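Local coordinates for protein insecticidal Delta-Endotoxin Cry8Ea1 (Bacillus Thuringiensis, PDB 3EB7) that kills insect larvae as a Bacillus thuringiensis crystal toxin of the three-domain Cry family, probably by inserting its helical domain into gut-cell membranes to form pores, at residues A[3-6]-A[7-11]; A[46-49]-A[50-53]. All blocks are in the same frame, centred on the assembly; numbering follows the deposited sequence.

Interaction 1: residues A[3-6]-A[7-11]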
loop_
_atom_site.group_PDB
_atom_site.type_symbol
_atom_site.label_atom_id
_atom_site.label_comp_id
_atom_site.label_asym_id
_atom_site.label_seq_id
_atom_site.Cartn_x
_atom_site.Cartn_y
_atom_site.Cartn_z
ATOM N N GLU A 3 3.288 14.762 10.507
ATOM C CA GLU A 3 2.634 13.532 10.030
ATOM C C GLU A 3 2.069 13.692 8.622
ATOM O O GLU A 3 2.442 12.917 7.746
ATOM C CB GLU A 3 1.548 13.080 11.006
ATOM C CG GLU A 3 2.091 12.445 12.298
ATOM C CD GLU A 3 0.965 12.109 13.299
ATOM O OE1 GLU A 3 -0.198 11.862 12.871
ATOM O OE2 GLU A 3 1.232 12.100 14.520
ATOM N N ARG A 4 1.221 14.708 8.418
ATOM C CA ARG A 4 0.634 15.053 7.098
ATOM C C ARG A 4 1.677 15.241 6.037
ATOM O O ARG A 4 1.547 14.721 4.938
ATOM C CB ARG A 4 -0.199 16.366 7.136
ATOM C CG ARG A 4 -1.165 16.472 8.295
ATOM C CD ARG A 4 -1.313 17.908 8.793
ATOM N NE ARG A 4 -2.120 18.697 7.892
ATOM C CZ ARG A 4 -3.369 19.100 8.146
ATOM N NH1 ARG A 4 -3.957 18.797 9.300
ATOM N NH2 ARG A 4 -4.032 19.815 7.235
ATOM N N ASP A 5 2.692 16.026 6.374
ATOM C CA ASP A 5 3.870 16.276 5.515
ATOM C C ASP A 5 4.626 14.996 5.134
ATOM O O ASP A 5 4.918 14.767 3.960
ATOM C CB ASP A 5 4.819 17.209 6.270
ATOM C CG ASP A 5 5.682 18.060 5.344
ATOM O OD1 ASP A 5 5.747 17.769 4.113
ATOM O OD2 ASP A 5 6.309 19.034 5.875
ATOM N N ALA A 6 4.943 14.171 6.135
ATOM C CA ALA A 6 5.679 12.898 5.939
ATOM C C ALA A 6 4.919 11.927 5.044
ATOM O O ALA A 6 5.494 11.300 4.173
ATOM C CB ALA A 6 6.006 12.263 7.258
ATOM N N VAL A 7 3.618 11.852 5.251
ATOM C CA VAL A 7 2.742 10.948 4.527
ATOM C C VAL A 7 2.573 11.463 3.106
ATOM O O VAL A 7 2.522 10.705 2.151
ATOM C CB VAL A 7 1.399 10.813 5.277
ATOM C CG1 VAL A 7 0.316 10.213 4.392
ATOM C CG2 VAL A 7 1.621 9.925 6.495
ATOM N N LYS A 8 2.531 12.786 2.986
ATOM C CA LYS A 8 2.489 13.431 1.701
ATOM C C LYS A 8 3.744 13.049 0.920
ATOM O O LYS A 8 3.667 12.654 -0.220
ATOM C CB LYS A 8 2.350 14.946 1.917
ATOM C CG LYS A 8 1.819 15.710 0.749
ATOM C CD LYS A 8 1.919 17.203 1.022
ATOM C CE LYS A 8 2.153 18.007 -0.271
ATOM N NZ LYS A 8 3.598 18.302 -0.507
ATOM N N THR A 9 4.901 13.135 1.562
ATOM C CA THR A 9 6.181 12.811 0.937
ATOM C C THR A 9 6.269 11.356 0.498
ATOM O O THR A 9 6.648 11.059 -0.637
ATOM C CB THR A 9 7.333 13.104 1.913
ATOM O OG1 THR A 9 7.277 14.493 2.269
ATOM C CG2 THR A 9 8.696 12.789 1.272
ATOM N N ALA A 10 5.931 10.461 1.415
ATOM C CA ALA A 10 5.995 9.033 1.198
ATOM C C ALA A 10 5.035 8.593 0.095
ATOM O O ALA A 10 5.390 7.742 -0.727
ATOM C CB ALA A 10 5.686 8.304 2.502
ATOM N N ILE A 11 3.826 9.159 0.064
ATOM C CA ILE A 11 2.858 8.779 -0.991
ATOM C C ILE A 11 3.335 9.228 -2.358
ATOM O O ILE A 11 3.208 8.502 -3.351
ATOM C CB ILE A 11 1.444 9.313 -0.704
ATOM C CG1 ILE A 11 0.740 8.383 0.294
ATOM C CG2 ILE A 11 0.635 9.411 -1.968
ATOM C CD1 ILE A 11 -0.563 8.929 0.823
#
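Asp5 O is approached by two groups of Thr9, one from the backbone and one from the side chain. Thr9 N donates to Asp5 O at 2.9 Å, with an N-H...O angle of 155°. Thr9 OG1 also comes within 2.9 Å of Asp5 O, and has Gln47 OE1 of helix 47-59 within reach as well. The first torsion of Thr9 (chi1 -59°) explains the approach: OG1 sits beside its own backbone N and leans back over the preceding turn, while CG2 takes the position anti to N. The carboxylate of Asp5 passes Thr9 obliquely, with OD1 4.1 Å from OG1. This is regular alpha-helix geometry within helix 2-20, at the start of the helical N-terminal domain of the toxin, and the i to i+4 bonds on either side of the Asp5-Thr9 pair bear it out: Lys8 N to Arg4 O is 2.9 Å, and Ala10 N to Ala6 O is 2.9 Å at 164°. At the front of the segment, Val7 N donates to Glu3 O at 3.0 Å, and the CG2 methyl of Val7 packs against that same Glu3 O at 3.3 Å. The buried side of the turn faces two helices: Ala6 touches Gln54 of helix 47-59, whereas Val7 meets Leu213 and Ser214 of helix 198-220. Lys8 turns its amino end away, leaving NZ 5.1 Å from Asp5 OD1.

Interaction 2: residues A[46-49]-A[50-53]; sequences SQWE and IFME
The rings of Trp48 and Phe51 meet obliquely, neither stacked nor edge-to-face: the six-membered ring of Trp48 and the Phe51 ring have centroids 5.9 Å apart and planes inclined at 54°. Their nearest side-chain approach is Trp48 CE3 to Phe51 CD1, 4.1 Å. At the edge of the Phe51 ring, near its plane, lies Trp48 CA, while Gln47 O comes in obliquely. Gln138 of helix 133-153 touches both side chains, and Trp41 adds a further ring beside Trp48.

The other flat groups are the carboxylates of Glu49 and Glu53, whose planes stand 89° apart. Glu49 OE2 and Glu53 OE2 are only 2.6 Å apart, a spacing that suggests one acid holds a proton and shares it. Glu49 reaches this position by bending at chi2 (71°), whereas Glu53 runs out extended and crosses it at about a right angle. The OE1 atoms turn to other partners: Glu53 OE1 is hydrogen-bonded to Ser2 OG, and Glu49 OE1 forms a long, weak ion pair with Arg68.

On another side of the helix the Gln47 amide crosses Ile50 obliquely, its NE2 3.5 Å from the CD1 methyl, while its OE1 turns to Thr9 OG1 of helix 2-20. Met52 crosses Glu49 at about a right angle, with SD 4.0 Å from Glu49 OE1 and CG 3.5 Å from Trp48 O; it also touches Ala71 and Leu72 of helix 65-93.

Met52 N donates to Trp48 O, and Glu53 N to Glu49 O at 2.9 Å in a nearly straight bond. Before them, Ser46 OG accepts from Glu49 N at 2.9 Å, a serine N-cap that starts helix 47-59 in the helical bundle of the delta-endotoxin N-terminal domain.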
loop_
_atom_site.group_PDB
_atom_site.type_symbol
_atom_site.label_atom_id
_atom_site.label_comp_id
_atom_site.label_asym_id
_atom_site.label_seq_id
_atom_site.Cartn_x
_atom_site.Cartn_y
_atom_site.Cartn_z
ATOM N N SER A 46 15.475 20.228 6.909
ATOM C CA SER A 46 15.665 18.799 6.756
ATOM C C SER A 46 14.351 18.106 6.534
ATOM O O SER A 46 13.494 18.081 7.431
ATOM C CB SER A 46 16.331 18.163 7.963
ATOM O OG SER A 46 16.186 16.752 7.821
ATOM N N GLN A 47 14.190 17.520 5.347
ATOM C CA GLN A 47 12.989 16.712 5.084
ATOM C C GLN A 47 13.033 15.402 5.903
ATOM O O GLN A 47 12.011 14.869 6.274
ATOM C CB GLN A 47 12.779 16.515 3.571
ATOM C CG GLN A 47 11.414 15.970 3.146
ATOM C CD GLN A 47 10.243 16.898 3.473
ATOM O OE1 GLN A 47 9.137 16.431 3.717
ATOM N NE2 GLN A 47 10.497 18.206 3.536
ATOM N N TRP A 48 14.227 14.930 6.249
ATOM C CA TRP A 48 14.374 13.741 7.095
ATOM C C TRP A 48 13.951 13.932 8.574
ATOM O O TRP A 48 13.515 12.977 9.237
ATOM C CB TRP A 48 15.807 13.200 7.011
ATOM C CG TRP A 48 16.235 12.904 5.580
ATOM C CD1 TRP A 48 16.825 13.756 4.712
ATOM C CD2 TRP A 48 16.053 11.674 4.877
ATOM N NE1 TRP A 48 17.056 13.132 3.502
ATOM C CE2 TRP A 48 16.593 11.849 3.580
ATOM C CE3 TRP A 48 15.518 10.428 5.230
ATOM C CZ2 TRP A 48 16.599 10.824 2.625
ATOM C CZ3 TRP A 48 15.526 9.422 4.300
ATOM C CH2 TRP A 48 16.049 9.621 3.002
ATOM N N GLU A 49 14.102 15.160 9.081
ATOM C CA GLU A 49 13.638 15.506 10.432
ATOM C C GLU A 49 12.124 15.354 10.497
ATOM O O GLU A 49 11.617 14.885 11.475
ATOM C CB GLU A 49 14.081 16.933 10.828
ATOM C CG GLU A 49 13.273 17.581 11.956
ATOM C CD GLU A 49 13.519 16.955 13.350
ATOM O OE1 GLU A 49 14.300 15.992 13.474
ATOM O OE2 GLU A 49 12.913 17.445 14.349
ATOM N N ILE A 50 11.412 15.725 9.433
ATOM C CA ILE A 50 9.971 15.451 9.322
ATOM C C ILE A 50 9.557 13.957 9.467
ATOM O O ILE A 50 8.540 13.661 10.109
ATOM C CB ILE A 50 9.419 16.117 8.029
ATOM C CG1 ILE A 50 9.605 17.640 8.143
ATOM C CG2 ILE A 50 7.926 15.742 7.756
ATOM C CD1 ILE A 50 9.414 18.393 6.836
ATOM N N PHE A 51 10.322 13.042 8.882
ATOM C CA PHE A 51 10.141 11.593 9.062
ATOM C C PHE A 51 10.311 11.147 10.522
ATOM O O PHE A 51 9.590 10.256 11.012
ATOM C CB PHE A 51 11.094 10.783 8.137
ATOM C CG PHE A 51 10.705 10.813 6.673
ATOM C CD1 PHE A 51 11.575 11.310 5.716
ATOM C CD2 PHE A 51 9.463 10.314 6.251
ATOM C CE1 PHE A 51 11.216 11.343 4.346
ATOM C CE2 PHE A 51 9.092 10.320 4.886
ATOM C CZ PHE A 51 9.965 10.849 3.945
ATOM N N MET A 52 11.256 11.773 11.219
ATOM C CA MET A 52 11.488 11.457 12.620
ATOM C C MET A 52 10.346 11.980 13.483
ATOM O O MET A 52 9.799 11.253 14.332
ATOM C CB MET A 52 12.809 12.052 13.093
ATOM C CG MET A 52 14.013 11.491 12.416
ATOM S SD MET A 52 15.529 12.175 13.187
ATOM C CE MET A 52 16.774 11.542 12.043
ATOM N N GLU A 53 9.978 13.233 13.260
ATOM C CA GLU A 53 8.858 13.843 13.972
ATOM C C GLU A 53 7.556 13.056 13.806
ATOM O O GLU A 53 6.779 12.889 14.764
ATOM C CB GLU A 53 8.679 15.305 13.547
ATOM C CG GLU A 53 9.886 16.188 13.893
ATOM C CD GLU A 53 9.690 17.674 13.510
ATOM O OE1 GLU A 53 8.621 18.062 12.994
ATOM O OE2 GLU A 53 10.621 18.479 13.720
#

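Interactions 1 and 2 lie in sequence order on two helices of the N-terminal domain, their centres about 10 Å apart, and they touch directly. Thr9 OG1 and Gln47 OE1 are 3.1 Å apart, a probable hydrogen bond that ties helix 2-20 to the first turn of helix 47-59. Packing surrounds it: Thr9 CG2 meets Phe51 CZ at 3.5 Å, and Asp5 OD2 approaches Ile50 CD1 at 3.3 Å. Asp5 and Thr9, a turn apart on one helix, thus face Gln47, Ile50 and Phe51 on the other, forming a partly buried seam between two helices of the bundle rather than a known ligand site.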